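Local coordinates for ESAT-6/WXG100 secretion system protein (Streptococcus gallolyticus, PDB 7JQE) that forms the extracellular region of EsaA, a membrane subunit of the type VIIb secretion system, and probably takes part in exporting toxins across the bacterial envelope, at residues Gly201-Ala206 with Phe410-Lys415; Leu235-Lys240 with Thr418-Ile423. One frame throughout, in Å; residues are numbered along the deposited sequence.

Contact 1 (Gly201-Ala206 with Phe410-Lys415); sequences GSVDVA and FAQLSK. With EDO (1,2-ethanediol), chain F.
Q412 and K415, one helical turn apart on helix 396-427, reach across to S202 and V203 and tie a loop to the flank of this long helix. The loop joins helix 191-200 to helix 211-219 in the helical middle of the elongated chain. The flat amide of Q412 does much of the polar work. Q412 NE2 gives a hydrogen bond to the carbonyl S202 O (3.1 Å, 161° at the hydrogen) that lies in the carbonyl plane and close to the plane of the amide itself. Q412 NE2 also donates to a water at 2.7 Å, which accepts from the backbone D204 N as well, so one glutamine nitrogen serves two backbone groups of the loop, S202 O directly and D204 N through the water. A glutamine suits this place because the bend at chi2 (-58°) swings its amide from the helix surface to the loop. The ammonium of K415 comes in beside it: K415 NZ donates to S202 OG at 2.9 Å and to Q412 OE1 at 2.7 Å, the latter from 24° outside the carbonyl plane. The lysine therefore fixes which way round the glutamine amide sits. Its aliphatic part is used too, since V203 and K415 run past each other in opposite directions and CG2 of V203 lies 3.5 Å from K415 CB; a branched, apolar residue fits beside these methylenes. Farther along the loop, D204 closes an Asx turn, D204 OD1 accepting from A206 N at 3.0 Å.

Contact 2 (Leu235-Lys240 with Thr418-Ile423); sequences LALLGK and TASAMI. With EDO (1,2-ethanediol), chain F.
L237 and L238 of helix 225-244 pack against A419, S420 and I423 of helix 396-427, joining two helices of the helical middle of the chain in a buried contact. The segment axes approach to 9.4 Å and cross at 63°, so the helices meet over a short patch instead of running alongside each other.

Apolar contacts make up most of it. L238 reaches the second helix with a single methyl, L238 CD2, which meets I423 CD1 at 3.5 Å and A419 CB at 3.9 Å. The small alanine lets that methyl come close to the helix surface, and L238 CD2 lies 3.7 Å from the backbone S420 N. The side chains of L238 and I423 cross at about a right angle, touching by their end methyls. L237 and I423 instead pass each other in opposite directions, with L237 CD1 3.8 Å from I423 CG2. I423 thus divides its two branches between neighbouring leucines, which suits a beta-branched residue: CG1, placed beside the backbone N at chi1 -60°, carries CD1 to L238, while CG2 faces L237.

Contact with a polar side chain is confined to S420. S420 OG lies 3.6 Å from L237 CD2, a van der Waals approach, and a compact serine lets the leucine methyl come this near. No hydrogen bond links the two segments.

Around the patch, M200 of helix 191-200 packs on L238, while T418 and A421 pack on the second subunit. Joined mainly by branched methyls and small residues, the two helices are held by close fit and exclusion of water, with no hydrogen bond between the segments to fix the crossing.

Contacts 1 and 2 lie about 10 Å apart, centre to centre, and share helix 396-427, where residues 410-415 come just before 418-423. Along the chain their segments alternate: the loop 201-206 and then helix 225-244 come first, and the shared helix follows only after the strands of the two antiparallel sheets. The contacts also touch directly, as V205 CG1 packs on L238 CB at 4.0 Å. Helix 396-427 thus receives the loop and helix 225-244 at successive positions, bringing the chain before and after the strand-rich part together. Both contacts also adjoin the second subunit, where an ethanediol bridges S414 and T418 to K234 of that subunit.

Contact 1 (Gly201-Ala206 with Phe410-Lys415)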
loop_
_atom_site.group_PDB
_atom_site.type_symbol
_atom_site.label_atom_id
_atom_site.label_comp_id
_atom_site.label_asym_id
_atom_site.label_seq_id
_atom_site.Cartn_x
_atom_site.Cartn_y
_atom_site.Cartn_z
ATOM N N GLY A 201 -14.255 -3.811 4.745
ATOM C CA GLY A 201 -15.642 -3.971 5.153
ATOM C C GLY A 201 -16.589 -4.232 3.996
ATOM O O GLY A 201 -17.670 -4.794 4.189
ATOM N N SER A 202 -16.207 -3.829 2.784
ATOM C CA SER A 202 -17.032 -4.029 1.598
ATOM C C SER A 202 -16.344 -4.934 0.581
ATOM O O SER A 202 -16.625 -4.863 -0.617
ATOM C CB SER A 202 -17.393 -2.688 0.963
ATOM O OG SER A 202 -16.244 -2.051 0.446
ATOM N N VAL A 203 -15.449 -5.799 1.048
ATOM C CA VAL A 203 -14.714 -6.714 0.186
ATOM C C VAL A 203 -14.980 -8.144 0.634
ATOM O O VAL A 203 -15.158 -8.421 1.825
ATOM C CB VAL A 203 -13.202 -6.404 0.202
ATOM C CG1 VAL A 203 -12.426 -7.501 -0.499
ATOM C CG2 VAL A 203 -12.940 -5.056 -0.442
ATOM N N ASP A 204 -15.012 -9.056 -0.334
ATOM C CA ASP A 204 -15.212 -10.480 -0.087
ATOM C C ASP A 204 -13.870 -11.177 -0.258
ATOM O O ASP A 204 -13.324 -11.203 -1.366
ATOM C CB ASP A 204 -16.258 -11.053 -1.048
ATOM C CG ASP A 204 -16.587 -12.511 -0.770
ATOM O OD1 ASP A 204 -15.760 -13.222 -0.167
ATOM O OD2 ASP A 204 -17.684 -12.955 -1.176
ATOM N N VAL A 205 -13.342 -11.742 0.835
ATOM C CA VAL A 205 -11.980 -12.283 0.823
ATOM C C VAL A 205 -11.913 -13.761 0.472
ATOM O O VAL A 205 -10.807 -14.283 0.259
ATOM C CB VAL A 205 -11.280 -12.074 2.181
ATOM C CG1 VAL A 205 -11.348 -10.615 2.591
ATOM C CG2 VAL A 205 -11.905 -12.965 3.239
ATOM N N ALA A 206 -13.046 -14.457 0.410
ATOM C CA ALA A 206 -13.068 -15.857 -0.007
ATOM C C ALA A 206 -12.746 -15.932 -1.494
ATOM O O ALA A 206 -13.585 -15.621 -2.340
ATOM C CB ALA A 206 -14.426 -16.482 0.292
ATOM N N PHE A 410 -14.576 -3.048 -11.311
ATOM C CA PHE A 410 -13.480 -2.104 -11.122
ATOM C C PHE A 410 -13.347 -1.718 -9.652
ATOM O O PHE A 410 -12.255 -1.771 -9.077
ATOM C CB PHE A 410 -13.708 -0.860 -11.981
ATOM C CG PHE A 410 -13.314 -1.025 -13.418
ATOM C CD1 PHE A 410 -12.180 -1.734 -13.768
ATOM C CD2 PHE A 410 -14.086 -0.458 -14.428
ATOM C CE1 PHE A 410 -11.815 -1.874 -15.099
ATOM C CE2 PHE A 410 -13.731 -0.597 -15.760
ATOM C CZ PHE A 410 -12.593 -1.304 -16.097
ATOM N N ALA A 411 -14.464 -1.341 -9.025
ATOM C CA ALA A 411 -14.433 -0.906 -7.634
ATOM C C ALA A 411 -13.908 -2.004 -6.719
ATOM O O ALA A 411 -13.098 -1.739 -5.820
ATOM C CB ALA A 411 -15.831 -0.464 -7.192
ATOM N N GLN A 412 -14.359 -3.243 -6.924
ATOM C CA GLN A 412 -13.945 -4.326 -6.036
ATOM C C GLN A 412 -12.475 -4.674 -6.232
ATOM O O GLN A 412 -11.748 -4.887 -5.254
ATOM C CB GLN A 412 -14.823 -5.553 -6.253
ATOM C CG GLN A 412 -16.261 -5.348 -5.798
ATOM C CD GLN A 412 -16.356 -4.972 -4.327
ATOM O OE1 GLN A 412 -16.752 -3.859 -3.985
ATOM N NE2 GLN A 412 -15.995 -5.904 -3.450
ATOM N N LEU A 413 -12.020 -4.746 -7.483
ATOM C CA LEU A 413 -10.607 -5.007 -7.714
ATOM C C LEU A 413 -9.744 -3.888 -7.146
ATOM O O LEU A 413 -8.634 -4.141 -6.672
ATOM C CB LEU A 413 -10.336 -5.191 -9.206
ATOM C CG LEU A 413 -10.971 -6.445 -9.826
ATOM C CD1 LEU A 413 -10.566 -6.620 -11.288
ATOM C CD2 LEU A 413 -10.632 -7.694 -9.006
ATOM N N SER A 414 -10.240 -2.650 -7.183
ATOM C CA SER A 414 -9.480 -1.531 -6.647
ATOM C C SER A 414 -9.327 -1.646 -5.134
ATOM O O SER A 414 -8.237 -1.423 -4.595
ATOM C CB SER A 414 -10.162 -0.216 -7.028
ATOM O OG SER A 414 -9.462 0.895 -6.494
ATOM N N LYS A 415 -10.408 -1.996 -4.433
ATOM C CA LYS A 415 -10.319 -2.193 -2.990
ATOM C C LYS A 415 -9.360 -3.327 -2.645
ATOM O O LYS A 415 -8.551 -3.207 -1.717
ATOM C CB LYS A 415 -11.711 -2.460 -2.416
ATOM C CG LYS A 415 -12.521 -1.177 -2.245
ATOM C CD LYS A 415 -13.933 -1.426 -1.734
ATOM C CE LYS A 415 -14.903 -1.617 -2.893
ATOM N NZ LYS A 415 -16.321 -1.632 -2.446
HETATM C C1 EDO F . -11.022 3.738 -3.824
HETATM O O1 EDO F . -10.091 4.821 -3.713
HETATM C C2 EDO F . -10.515 2.532 -3.038
HETATM O O2 EDO F . -9.259 2.102 -3.577
HETATM O O HOH W 1 -15.299 -8.499 -3.240
#

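Contact 2 (Leu235-Lys240 with Thr418-Ile423)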
loop_
_atom_site.group_PDB
_atom_site.type_symbol
_atom_site.label_atom_id
_atom_site.label_comp_id
_atom_site.label_asym_id
_atom_site.label_seq_id
_atom_site.Cartn_x
_atom_site.Cartn_y
_atom_site.Cartn_z
ATOM N N LEU A 235 -5.929 -11.890 -2.489
ATOM C CA LEU A 235 -7.071 -12.343 -1.699
ATOM C C LEU A 235 -6.626 -13.265 -0.577
ATOM O O LEU A 235 -7.182 -13.223 0.528
ATOM C CB LEU A 235 -8.091 -13.048 -2.592
ATOM C CG LEU A 235 -8.926 -12.120 -3.461
ATOM C CD1 LEU A 235 -9.642 -12.914 -4.547
ATOM C CD2 LEU A 235 -9.916 -11.377 -2.575
ATOM N N ALA A 236 -5.635 -14.119 -0.844
ATOM C CA ALA A 236 -5.116 -14.987 0.208
ATOM C C ALA A 236 -4.535 -14.165 1.349
ATOM O O ALA A 236 -4.722 -14.502 2.525
ATOM C CB ALA A 236 -4.066 -15.940 -0.363
ATOM N N LEU A 237 -3.849 -13.066 1.019
ATOM C CA LEU A 237 -3.251 -12.217 2.043
ATOM C C LEU A 237 -4.318 -11.503 2.861
ATOM O O LEU A 237 -4.227 -11.443 4.094
ATOM C CB LEU A 237 -2.301 -11.209 1.394
ATOM C CG LEU A 237 -1.700 -10.125 2.295
ATOM C CD1 LEU A 237 -0.929 -10.741 3.452
ATOM C CD2 LEU A 237 -0.809 -9.178 1.493
ATOM N N LEU A 238 -5.341 -10.955 2.195
ATOM C CA LEU A 238 -6.441 -10.337 2.929
ATOM C C LEU A 238 -7.085 -11.329 3.887
ATOM O O LEU A 238 -7.593 -10.935 4.943
ATOM C CB LEU A 238 -7.485 -9.787 1.960
ATOM C CG LEU A 238 -6.992 -8.736 0.964
ATOM C CD1 LEU A 238 -8.101 -8.370 -0.016
ATOM C CD2 LEU A 238 -6.512 -7.514 1.702
ATOM N N GLY A 239 -7.082 -12.614 3.535
ATOM C CA GLY A 239 -7.589 -13.617 4.454
ATOM C C GLY A 239 -6.724 -13.749 5.691
ATOM O O GLY A 239 -7.236 -13.844 6.809
ATOM N N LYS A 240 -5.399 -13.754 5.509
ATOM C CA LYS A 240 -4.496 -13.825 6.653
ATOM C C LYS A 240 -4.735 -12.665 7.607
ATOM O O LYS A 240 -4.806 -12.855 8.829
ATOM C CB LYS A 240 -3.042 -13.830 6.181
ATOM C CG LYS A 240 -2.443 -15.206 5.968
ATOM C CD LYS A 240 -0.962 -15.095 5.638
ATOM C CE LYS A 240 -0.338 -16.462 5.405
ATOM N NZ LYS A 240 0.960 -16.367 4.678
ATOM N N THR A 418 -5.757 -1.978 -3.172
ATOM C CA THR A 418 -5.348 -1.002 -2.171
ATOM C C THR A 418 -5.049 -1.674 -0.837
ATOM O O THR A 418 -3.952 -1.537 -0.291
ATOM C CB THR A 418 -6.431 0.064 -2.012
ATOM O OG1 THR A 418 -6.553 0.794 -3.238
ATOM C CG2 THR A 418 -6.068 1.029 -0.879
ATOM N N ALA A 419 -6.017 -2.420 -0.301
ATOM C CA ALA A 419 -5.835 -3.027 1.013
ATOM C C ALA A 419 -4.685 -4.028 1.015
ATOM O O ALA A 419 -3.900 -4.081 1.969
ATOM C CB ALA A 419 -7.127 -3.699 1.463
ATOM N N SER A 420 -4.568 -4.836 -0.040
ATOM C CA SER A 420 -3.476 -5.802 -0.093
ATOM C C SER A 420 -2.124 -5.103 -0.106
ATOM O O SER A 420 -1.167 -5.579 0.516
ATOM C CB SER A 420 -3.616 -6.697 -1.319
ATOM O OG SER A 420 -2.650 -7.730 -1.298
ATOM N N ALA A 421 -2.020 -3.979 -0.820
ATOM C CA ALA A 421 -0.753 -3.258 -0.876
ATOM C C ALA A 421 -0.416 -2.635 0.472
ATOM O O ALA A 421 0.752 -2.620 0.879
ATOM C CB ALA A 421 -0.799 -2.190 -1.964
HETATM N N MSE A 422 -1.418 -2.116 1.176
HETATM C CA MSE A 422 -1.213 -1.583 2.514
HETATM C C MSE A 422 -0.678 -2.677 3.425
HETATM O O MSE A 422 0.349 -2.507 4.080
HETATM C CB MSE A 422 -2.510 -1.013 3.077
HETATM C CG MSE A 422 -2.979 0.258 2.396
HETATM SE SE MSE A 422 -4.721 0.841 3.064
HETATM C CE MSE A 422 -4.779 2.607 2.235
ATOM N N ILE A 423 -1.378 -3.812 3.450
ATOM C CA ILE A 423 -0.935 -4.935 4.270
ATOM C C ILE A 423 0.484 -5.340 3.893
ATOM O O ILE A 423 1.345 -5.538 4.757
ATOM C CB ILE A 423 -1.912 -6.114 4.139
ATOM C CG1 ILE A 423 -3.308 -5.691 4.600
ATOM C CG2 ILE A 423 -1.416 -7.300 4.940
ATOM C CD1 ILE A 423 -4.394 -6.740 4.347
HETATM C C1 EDO F . -11.022 3.738 -3.824
HETATM O O1 EDO F . -10.091 4.821 -3.713
HETATM C C2 EDO F . -10.515 2.532 -3.038
HETATM O O2 EDO F . -9.259 2.102 -3.577
#